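Local coordinates for type IV pilus biogenesis protein PilB (Streptococcus sanguinis, PDB 7B7P) that serves as a minor type IV pilin with a direct role in adhesion, carrying a metal-binding von Willebrand factor A-like module, at residues F168-Q179 with E189-S199; S306-F314 with Y329-D340. All coordinates share one frame; numbering follows the deposited sequence.

Contact 1 of 2, residues F168-Q179 with E189-S199; sequences FDTSGSMDWDLQ and ESRMDILRKKS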
loop_
_atom_site.group_PDB
_atom_site.type_symbol
_atom_site.label_atom_id
_atom_site.label_comp_id
_atom_site.label_asym_id
_atom_site.label_seq_id
_atom_site.Cartn_x
_atom_site.Cartn_y
_atom_site.Cartn_z
ATOM N N PHE A 168 14.544 9.207 2.813
ATOM C CA PHE A 168 14.591 9.722 4.173
ATOM C C PHE A 168 15.230 11.103 4.215
ATOM O O PHE A 168 16.347 11.292 3.735
ATOM C CB PHE A 168 15.360 8.765 5.092
ATOM C CG PHE A 168 14.623 7.486 5.429
ATOM C CD1 PHE A 168 13.294 7.302 5.096
ATOM C CD2 PHE A 168 15.279 6.470 6.113
ATOM C CE1 PHE A 168 12.631 6.124 5.418
ATOM C CE2 PHE A 168 14.635 5.303 6.438
ATOM C CZ PHE A 168 13.309 5.124 6.100
ATOM N N ASP A 169 14.517 12.050 4.819
ATOM C CA ASP A 169 15.048 13.368 5.109
ATOM C C ASP A 169 16.270 13.241 6.026
ATOM O O ASP A 169 16.208 12.601 7.080
ATOM C CB ASP A 169 13.924 14.195 5.755
ATOM C CG ASP A 169 14.266 15.668 5.966
ATOM O OD1 ASP A 169 15.435 16.049 6.178
ATOM O OD2 ASP A 169 13.310 16.475 5.987
ATOM N N THR A 170 17.398 13.815 5.594
ATOM C CA THR A 170 18.633 13.842 6.373
ATOM C C THR A 170 19.091 15.271 6.619
ATOM O O THR A 170 20.285 15.523 6.768
ATOM C CB THR A 170 19.765 13.039 5.708
ATOM O OG1 THR A 170 20.203 13.680 4.498
ATOM C CG2 THR A 170 19.360 11.606 5.396
ATOM N N SER A 171 18.156 16.213 6.704
ATOM C CA SER A 171 18.532 17.592 6.983
ATOM C C SER A 171 19.093 17.746 8.413
ATOM O O SER A 171 19.001 16.849 9.258
ATOM C CB SER A 171 17.339 18.520 6.768
ATOM O OG SER A 171 16.325 18.283 7.717
ATOM N N GLY A 172 19.669 18.924 8.678
ATOM C CA GLY A 172 20.312 19.163 9.960
ATOM C C GLY A 172 19.365 19.087 11.142
ATOM O O GLY A 172 19.764 18.685 12.238
ATOM N N SER A 173 18.097 19.452 10.938
ATOM C CA SER A 173 17.103 19.335 12.001
ATOM C C SER A 173 16.997 17.909 12.547
ATOM O O SER A 173 16.517 17.712 13.672
ATOM C CB SER A 173 15.736 19.816 11.473
ATOM O OG SER A 173 15.202 18.893 10.530
ATOM N N MET A 174 17.423 16.906 11.779
ATOM C CA MET A 174 17.288 15.526 12.235
ATOM C C MET A 174 18.288 15.158 13.341
ATOM O O MET A 174 18.246 14.025 13.836
ATOM C CB MET A 174 17.431 14.567 11.055
ATOM C CG MET A 174 16.288 14.640 10.062
ATOM S SD MET A 174 14.807 13.828 10.631
ATOM C CE MET A 174 15.196 12.110 10.309
ATOM N N ASP A 175 19.162 16.087 13.745
ATOM C CA ASP A 175 19.987 15.903 14.929
ATOM C C ASP A 175 19.301 16.335 16.211
ATOM O O ASP A 175 19.796 16.006 17.290
ATOM C CB ASP A 175 21.294 16.689 14.818
ATOM C CG ASP A 175 22.435 15.840 14.368
ATOM O OD1 ASP A 175 22.370 14.591 14.549
ATOM O OD2 ASP A 175 23.385 16.430 13.816
ATOM N N TRP A 176 18.219 17.102 16.128
ATOM C CA TRP A 176 17.506 17.495 17.331
ATOM C C TRP A 176 16.565 16.381 17.772
ATOM O O TRP A 176 16.376 15.384 17.074
ATOM C CB TRP A 176 16.718 18.783 17.114
ATOM C CG TRP A 176 17.429 19.826 16.354
ATOM C CD1 TRP A 176 18.772 20.110 16.381
ATOM C CD2 TRP A 176 16.833 20.771 15.458
ATOM N NE1 TRP A 176 19.048 21.165 15.541
ATOM C CE2 TRP A 176 17.873 21.589 14.962
ATOM C CE3 TRP A 176 15.521 20.996 15.013
ATOM C CZ2 TRP A 176 17.638 22.617 14.041
ATOM C CZ3 TRP A 176 15.289 22.022 14.111
ATOM C CH2 TRP A 176 16.343 22.820 13.634
ATOM N N ASP A 177 15.970 16.552 18.957
ATOM C CA ASP A 177 14.979 15.579 19.389
ATOM C C ASP A 177 13.631 15.913 18.748
ATOM O O ASP A 177 13.470 16.932 18.057
ATOM C CB ASP A 177 14.929 15.494 20.925
ATOM C CG ASP A 177 14.217 16.692 21.612
ATOM O OD1 ASP A 177 13.571 17.566 20.967
ATOM O OD2 ASP A 177 14.329 16.756 22.859
ATOM N N LEU A 178 12.652 15.038 18.985
ATOM C CA LEU A 178 11.353 15.170 18.340
ATOM C C LEU A 178 10.709 16.525 18.609
ATOM O O LEU A 178 9.934 17.008 17.777
ATOM C CB LEU A 178 10.437 14.041 18.786
ATOM C CG LEU A 178 10.603 12.870 17.823
ATOM C CD1 LEU A 178 9.967 11.601 18.367
ATOM C CD2 LEU A 178 10.057 13.214 16.432
ATOM N N GLN A 179 11.036 17.167 19.734
ATOM C CA GLN A 179 10.513 18.486 20.071
ATOM C C GLN A 179 11.401 19.621 19.568
ATOM O O GLN A 179 11.144 20.781 19.894
ATOM C CB GLN A 179 10.319 18.603 21.585
ATOM C CG GLN A 179 9.194 17.761 22.098
ATOM C CD GLN A 179 9.591 16.295 22.247
ATOM O OE1 GLN A 179 8.813 15.400 21.906
ATOM N NE2 GLN A 179 10.805 16.042 22.756
ATOM N N GLU A 189 16.950 10.825 22.499
ATOM C CA GLU A 189 17.557 10.479 21.225
ATOM C C GLU A 189 17.209 11.528 20.168
ATOM O O GLU A 189 16.196 12.225 20.264
ATOM C CB GLU A 189 17.068 9.104 20.776
ATOM C CG GLU A 189 17.188 8.012 21.820
ATOM C CD GLU A 189 16.375 6.767 21.461
ATOM O OE1 GLU A 189 15.148 6.741 21.744
ATOM O OE2 GLU A 189 16.959 5.809 20.896
ATOM N N SER A 190 18.072 11.652 19.165
ATOM C CA SER A 190 17.770 12.484 18.004
ATOM C C SER A 190 16.713 11.819 17.128
ATOM O O SER A 190 16.482 10.602 17.189
ATOM C CB SER A 190 19.025 12.727 17.163
ATOM O OG SER A 190 19.279 11.581 16.357
ATOM N N ARG A 191 16.073 12.639 16.293
ATOM C CA ARG A 191 15.143 12.108 15.304
ATOM C C ARG A 191 15.819 11.050 14.451
ATOM O O ARG A 191 15.246 9.982 14.200
ATOM C CB ARG A 191 14.603 13.240 14.428
ATOM C CG ARG A 191 13.819 14.278 15.209
ATOM C CD ARG A 191 13.541 15.524 14.369
ATOM N NE ARG A 191 13.010 16.602 15.195
ATOM C CZ ARG A 191 12.524 17.743 14.720
ATOM N NH1 ARG A 191 12.491 17.973 13.405
ATOM N NH2 ARG A 191 12.077 18.659 15.560
ATOM N N MET A 192 17.054 11.312 14.022
ATOM C CA MET A 192 17.772 10.303 13.250
ATOM C C MET A 192 18.008 9.027 14.061
ATOM O O MET A 192 17.857 7.920 13.528
ATOM C CB MET A 192 19.099 10.858 12.732
ATOM C CG MET A 192 19.660 9.969 11.634
ATOM S SD MET A 192 18.471 9.800 10.251
ATOM C CE MET A 192 18.765 11.406 9.486
ATOM N N ASP A 193 18.378 9.155 15.345
ATOM C CA ASP A 193 18.536 7.964 16.182
ATOM C C ASP A 193 17.263 7.136 16.160
ATOM O O ASP A 193 17.295 5.928 15.911
ATOM C CB ASP A 193 18.895 8.343 17.627
ATOM C CG ASP A 193 20.279 8.955 17.747
ATOM O OD1 ASP A 193 21.164 8.568 16.954
ATOM O OD2 ASP A 193 20.481 9.819 18.639
ATOM N N ILE A 194 16.116 7.791 16.361
ATOM C CA ILE A 194 14.866 7.043 16.405
ATOM C C ILE A 194 14.547 6.458 15.033
ATOM O O ILE A 194 14.077 5.314 14.922
ATOM C CB ILE A 194 13.735 7.942 16.941
ATOM C CG1 ILE A 194 14.097 8.464 18.329
ATOM C CG2 ILE A 194 12.413 7.187 16.983
ATOM C CD1 ILE A 194 13.090 9.397 18.906
ATOM N N LEU A 195 14.834 7.215 13.966
ATOM C CA LEU A 195 14.552 6.735 12.620
ATOM C C LEU A 195 15.384 5.504 12.282
ATOM O O LEU A 195 14.873 4.539 11.701
ATOM C CB LEU A 195 14.799 7.847 11.600
ATOM C CG LEU A 195 14.511 7.423 10.154
ATOM C CD1 LEU A 195 13.132 6.738 10.007
ATOM C CD2 LEU A 195 14.638 8.633 9.218
ATOM N N ARG A 196 16.674 5.525 12.620
ATOM C CA ARG A 196 17.505 4.337 12.416
ATOM C C ARG A 196 16.877 3.098 13.055
ATOM O O ARG A 196 16.640 2.087 12.380
ATOM C CB ARG A 196 18.894 4.567 12.984
ATOM C CG ARG A 196 19.722 5.548 12.231
ATOM C CD ARG A 196 21.070 5.524 12.850
ATOM N NE ARG A 196 21.826 6.763 12.727
ATOM C CZ ARG A 196 22.696 6.990 11.750
ATOM N NH1 ARG A 196 22.867 6.073 10.810
ATOM N NH2 ARG A 196 23.386 8.128 11.713
ATOM N N LYS A 197 16.579 3.169 14.357
ATOM C CA LYS A 197 16.014 2.012 15.048
ATOM C C LYS A 197 14.689 1.581 14.422
ATOM O O LYS A 197 14.482 0.395 14.130
ATOM C CB LYS A 197 15.825 2.319 16.540
ATOM C CG LYS A 197 17.098 2.723 17.305
ATOM C CD LYS A 197 16.768 2.983 18.786
ATOM C CE LYS A 197 18.020 3.166 19.638
ATOM N NZ LYS A 197 18.896 4.301 19.168
ATOM N N LYS A 198 13.773 2.530 14.202
ATOM C CA LYS A 198 12.423 2.150 13.787
ATOM C C LYS A 198 12.368 1.645 12.350
ATOM O O LYS A 198 11.445 0.894 11.996
ATOM C CB LYS A 198 11.456 3.326 13.959
ATOM C CG LYS A 198 11.175 3.707 15.403
ATOM C CD LYS A 198 10.779 2.487 16.235
ATOM C CE LYS A 198 10.352 2.885 17.643
ATOM N NZ LYS A 198 10.255 1.682 18.535
ATOM N N SER A 199 13.320 2.031 11.505
ATOM C CA SER A 199 13.303 1.492 10.151
ATOM C C SER A 199 14.007 0.138 10.059
ATOM O O SER A 199 13.632 -0.683 9.210
ATOM C CB SER A 199 13.896 2.508 9.160
ATOM O OG SER A 199 15.259 2.782 9.412
#

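Contact 2 of 2, residues S306-F314 with Y329-D340; sequences SQGAGRVTF and YSRLGYDLYSRD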
loop_
_atom_site.group_PDB
_atom_site.type_symbol
_atom_site.label_atom_id
_atom_site.label_comp_id
_atom_site.label_asym_id
_atom_site.label_seq_id
_atom_site.Cartn_x
_atom_site.Cartn_y
_atom_site.Cartn_z
ATOM N N SER A 306 21.555 35.474 -0.407
ATOM C CA SER A 306 22.044 34.428 0.486
ATOM C C SER A 306 22.720 34.979 1.735
ATOM O O SER A 306 22.588 34.382 2.814
ATOM C CB SER A 306 22.999 33.492 -0.261
ATOM O OG SER A 306 24.170 34.178 -0.671
ATOM N N GLN A 307 23.427 36.107 1.627
ATOM C CA GLN A 307 24.195 36.576 2.776
ATOM C C GLN A 307 23.346 37.446 3.700
ATOM O O GLN A 307 23.558 37.463 4.921
ATOM C CB GLN A 307 25.434 37.345 2.317
ATOM C CG GLN A 307 26.322 36.686 1.233
ATOM C CD GLN A 307 26.346 35.143 1.226
ATOM O OE1 GLN A 307 26.027 34.482 2.218
ATOM N NE2 GLN A 307 26.749 34.570 0.087
ATOM N N GLY A 308 22.361 38.157 3.150
ATOM C CA GLY A 308 21.580 39.067 3.973
ATOM C C GLY A 308 20.123 38.689 4.132
ATOM O O GLY A 308 19.307 39.519 4.547
ATOM N N ALA A 309 19.782 37.443 3.814
ATOM C CA ALA A 309 18.412 36.980 3.985
ATOM C C ALA A 309 18.356 35.460 4.038
ATOM O O ALA A 309 17.303 34.887 4.332
ATOM C CB ALA A 309 17.520 37.505 2.858
ATOM N N GLY A 310 19.472 34.809 3.727
ATOM C CA GLY A 310 19.577 33.362 3.806
ATOM C C GLY A 310 18.795 32.598 2.755
ATOM O O GLY A 310 18.261 31.513 3.054
ATOM N N ARG A 311 18.709 33.124 1.531
ATOM C CA ARG A 311 18.000 32.381 0.496
ATOM C C ARG A 311 18.471 32.771 -0.901
ATOM O O ARG A 311 18.980 33.874 -1.130
ATOM C CB ARG A 311 16.489 32.580 0.602
ATOM C CG ARG A 311 16.031 34.003 0.445
ATOM C CD ARG A 311 14.532 34.009 0.293
ATOM N NE ARG A 311 13.986 35.333 0.062
ATOM C CZ ARG A 311 13.567 36.152 1.020
ATOM N NH1 ARG A 311 13.650 35.796 2.300
ATOM N NH2 ARG A 311 13.070 37.341 0.695
ATOM N N VAL A 312 18.285 31.837 -1.828
ATOM C CA VAL A 312 18.500 32.036 -3.252
ATOM C C VAL A 312 17.269 31.533 -3.987
ATOM O O VAL A 312 16.842 30.389 -3.791
ATOM C CB VAL A 312 19.757 31.302 -3.747
ATOM C CG1 VAL A 312 19.886 31.432 -5.248
ATOM C CG2 VAL A 312 20.997 31.838 -3.037
ATOM N N THR A 313 16.705 32.363 -4.846
ATOM C CA THR A 313 15.475 31.977 -5.503
ATOM C C THR A 313 15.574 32.230 -7.004
ATOM O O THR A 313 16.418 32.999 -7.485
ATOM C CB THR A 313 14.289 32.703 -4.852
ATOM O OG1 THR A 313 13.107 32.523 -5.647
ATOM C CG2 THR A 313 14.612 34.187 -4.620
ATOM N N PHE A 314 14.732 31.524 -7.751
ATOM C CA PHE A 314 14.641 31.699 -9.192
ATOM C C PHE A 314 13.275 32.280 -9.519
ATOM O O PHE A 314 12.248 31.711 -9.124
ATOM C CB PHE A 314 14.889 30.388 -9.929
ATOM C CG PHE A 314 16.312 29.890 -9.809
ATOM C CD1 PHE A 314 16.721 29.149 -8.696
ATOM C CD2 PHE A 314 17.239 30.160 -10.806
ATOM C CE1 PHE A 314 18.045 28.688 -8.591
ATOM C CE2 PHE A 314 18.554 29.698 -10.711
ATOM C CZ PHE A 314 18.957 28.974 -9.603
ATOM N N TYR A 329 25.715 23.709 -6.731
ATOM C CA TYR A 329 25.216 24.796 -5.897
ATOM C C TYR A 329 24.542 25.888 -6.735
ATOM O O TYR A 329 23.576 26.520 -6.283
ATOM C CB TYR A 329 26.347 25.385 -5.037
ATOM C CG TYR A 329 25.870 26.599 -4.270
ATOM C CD1 TYR A 329 25.105 26.456 -3.112
ATOM C CD2 TYR A 329 26.118 27.892 -4.742
ATOM C CE1 TYR A 329 24.625 27.567 -2.428
ATOM C CE2 TYR A 329 25.645 29.001 -4.067
ATOM C CZ TYR A 329 24.899 28.830 -2.906
ATOM O OH TYR A 329 24.422 29.929 -2.223
ATOM N N SER A 330 25.016 26.117 -7.963
ATOM C CA SER A 330 24.399 27.161 -8.773
ATOM C C SER A 330 22.973 26.811 -9.191
ATOM O O SER A 330 22.220 27.699 -9.598
ATOM C CB SER A 330 25.245 27.439 -10.016
ATOM O OG SER A 330 25.599 26.225 -10.639
ATOM N N ARG A 331 22.572 25.548 -9.118
ATOM C CA ARG A 331 21.219 25.208 -9.534
ATOM C C ARG A 331 20.232 25.115 -8.366
ATOM O O ARG A 331 19.072 24.733 -8.574
ATOM C CB ARG A 331 21.259 23.925 -10.350
ATOM C CG ARG A 331 21.993 24.158 -11.669
ATOM C CD ARG A 331 21.786 23.056 -12.676
ATOM N NE ARG A 331 22.433 21.829 -12.251
ATOM C CZ ARG A 331 21.798 20.814 -11.649
ATOM N NH1 ARG A 331 20.486 20.869 -11.400
ATOM N NH2 ARG A 331 22.460 19.719 -11.326
ATOM N N LEU A 332 20.640 25.540 -7.167
ATOM C CA LEU A 332 19.910 25.274 -5.937
ATOM C C LEU A 332 19.065 26.482 -5.574
ATOM O O LEU A 332 19.589 27.576 -5.367
ATOM C CB LEU A 332 20.869 24.939 -4.788
ATOM C CG LEU A 332 20.217 24.642 -3.428
ATOM C CD1 LEU A 332 19.483 23.306 -3.460
ATOM C CD2 LEU A 332 21.231 24.651 -2.272
ATOM N N GLY A 333 17.754 26.285 -5.499
ATOM C CA GLY A 333 16.893 27.233 -4.812
ATOM C C GLY A 333 16.744 26.776 -3.372
ATOM O O GLY A 333 16.627 25.585 -3.101
ATOM N N TYR A 334 16.789 27.729 -2.438
ATOM C CA TYR A 334 16.650 27.363 -1.033
ATOM C C TYR A 334 16.401 28.590 -0.174
ATOM O O TYR A 334 16.753 29.709 -0.544
ATOM C CB TYR A 334 17.876 26.638 -0.512
ATOM C CG TYR A 334 19.090 27.511 -0.435
ATOM C CD1 TYR A 334 19.828 27.791 -1.584
ATOM C CD2 TYR A 334 19.517 28.043 0.772
ATOM C CE1 TYR A 334 20.970 28.589 -1.538
ATOM C CE2 TYR A 334 20.662 28.840 0.839
ATOM C CZ TYR A 334 21.382 29.112 -0.332
ATOM O OH TYR A 334 22.516 29.890 -0.319
ATOM N N ASP A 335 15.827 28.341 1.003
ATOM C CA ASP A 335 15.572 29.356 2.020
ATOM C C ASP A 335 15.928 28.749 3.380
ATOM O O ASP A 335 15.200 27.888 3.898
ATOM C CB ASP A 335 14.117 29.806 1.968
ATOM C CG ASP A 335 13.711 30.633 3.158
ATOM O OD1 ASP A 335 14.605 31.183 3.815
ATOM O OD2 ASP A 335 12.490 30.776 3.406
ATOM N N LEU A 336 17.047 29.190 3.960
ATOM C CA LEU A 336 17.499 28.628 5.237
ATOM C C LEU A 336 16.516 28.873 6.375
ATOM O O LEU A 336 16.518 28.125 7.345
ATOM C CB LEU A 336 18.867 29.199 5.630
ATOM C CG LEU A 336 20.023 28.914 4.666
ATOM C CD1 LEU A 336 21.185 29.892 4.882
ATOM C CD2 LEU A 336 20.486 27.502 4.837
ATOM N N TYR A 337 15.679 29.888 6.290
ATOM C CA TYR A 337 14.756 30.200 7.374
ATOM C C TYR A 337 13.358 29.634 7.182
ATOM O O TYR A 337 12.528 29.787 8.084
ATOM C CB TYR A 337 14.681 31.713 7.551
ATOM C CG TYR A 337 16.032 32.269 7.927
ATOM C CD1 TYR A 337 16.588 31.997 9.168
ATOM C CD2 TYR A 337 16.778 33.006 7.018
ATOM C CE1 TYR A 337 17.830 32.486 9.517
ATOM C CE2 TYR A 337 18.018 33.502 7.352
ATOM C CZ TYR A 337 18.544 33.239 8.606
ATOM O OH TYR A 337 19.780 33.723 8.943
ATOM N N SER A 338 13.075 28.991 6.037
ATOM C CA SER A 338 11.771 28.370 5.747
ATOM C C SER A 338 10.600 29.304 6.028
ATOM O O SER A 338 9.594 28.900 6.608
ATOM C CB SER A 338 11.593 27.053 6.511
ATOM O OG SER A 338 12.757 26.234 6.420
ATOM N N ARG A 339 10.724 30.556 5.583
ATOM C CA ARG A 339 9.699 31.582 5.768
ATOM C C ARG A 339 9.173 32.201 4.469
ATOM O O ARG A 339 8.074 32.767 4.471
ATOM C CB ARG A 339 10.253 32.717 6.644
ATOM C CG ARG A 339 11.442 33.410 5.992
ATOM C CD ARG A 339 12.028 34.498 6.857
ATOM N NE ARG A 339 13.330 34.921 6.341
ATOM C CZ ARG A 339 14.027 35.950 6.816
ATOM N NH1 ARG A 339 13.559 36.670 7.836
ATOM N NH2 ARG A 339 15.199 36.249 6.279
ATOM N N ASP A 340 9.916 32.124 3.377
ATOM C CA ASP A 340 9.505 32.734 2.114
ATOM C C ASP A 340 8.469 31.853 1.406
ATOM O O ASP A 340 8.792 30.746 0.959
ATOM C CB ASP A 340 10.740 32.943 1.249
ATOM C CG ASP A 340 10.412 33.515 -0.101
ATOM O OD1 ASP A 340 9.960 34.680 -0.153
ATOM O OD2 ASP A 340 10.628 32.804 -1.106
#

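Contact 1 of 2, residues F168-Q179 with E189-S199
The metal-ion-dependent adhesion site (MIDAS) loop of the von Willebrand factor A-like domain meets the start of helix 191-209, and Arg191 reaches from the helix into the loop. Its NE donates to Asp177 O at 2.9 Å. The oxygen lies near the guanidinium plane, but the donor stands well above the carbonyl plane. NH2 adds a weak bond to the same oxygen. The side chain is extended from CG to NE, which brings the guanidinium alongside Trp176 and up to the Asp177 carbonyl. Trp176 CE3 lies over one guanidinium face, while NH2 sits at the edge of the indole, planes 81° apart. NH1 forms salt bridges with Asp284 and Glu376. Two backbone bonds fix the helix start: Arg191 N to Trp176 O at 2.9 Å and Met192 N to Met174 O at 3.0 Å. Ser190 and Asp193 close a capping box.

Further along the interface, the Met174 side chain is bent at chi2 and chi3 (-76° and -79°). This turns its CE onto Met192 CE and Leu195 CD2, each 3.7 Å away. Leu195 CD2 also makes a CH-pi contact over the Phe168 face, 4.2 Å from the ring centroid. Ser173, a magnesium ligand, hydrogen-bonds through OG to Asp284, which also binds the ion. Asp169, Ser171 and Ser173 fall in the DxSxS pattern of a MIDAS, whose loop follows the first strand of the domain's central sheet.

Contact 2 of 2, residues S306-F314 with Y329-D340
Tyr334 has CG between its backbone N and carbonyl carbon (chi1 68°), which folds its ring over the neighbouring strand. Val312 holds CG2 anti to its own carbonyl carbon, and this methyl meets Tyr334 CE1 at 3.6 Å. The two residues form a hydrogen-bonded antiparallel pair within a small four-stranded sheet. Val312 N donates to Tyr334 O at 2.9 Å, and Tyr334 N donates to Val312 O at 3.0 Å. Val312 N also lies over the centre of the tyrosine ring. The phenol oxygens of Tyr334 and Tyr329 share a hydrogen bond of 2.7 Å, which ties the ring end to the 3-10 segment 329-331.

Arg311 and Asp335 make the adjacent non-hydrogen-bonded pair. Beyond it, Leu336 N donates to Gly310 O at 2.8 Å. Gly310 has positive phi, and its CA comes within 3.9 Å of Tyr337 CE2. Asp335 organises the turn after its strand: OD1 accepts from Tyr337 N in an Asx turn, and OD2 takes Arg339 N and Asp340 N from opposite faces of its plane. The Asp340 carboxylate lies over one face of the Arg311 guanidinium, planes 7° apart. This is a charge contact beyond salt-bridge range; Asp340 OD2 bonds to Thr343. From just after the turn, Arg339 NH2 reaches back to Ala309 O at 3.2 Å, with the oxygen 10° out of the guanidinium plane.

Overall arrangement
The two contacts follow one another along the chain, and their centres are 24 Å apart. Their nearest atoms are about 8 Å apart, so they do not touch. Contact 1 joins the metal-site loop to the first helix of the von Willebrand factor A-like domain. Contact 2 joins the two inner strands of a separate small antiparallel sheet. The side chain of Ser173 is about 3 Å from a bound magnesium ion. The side chain of Leu336 is about 10 Å from a bound magnesium ion. Contact 2 therefore lies near the metal site, but too far away to supply a ligand. The small sheet flanks the metal-site end of the domain.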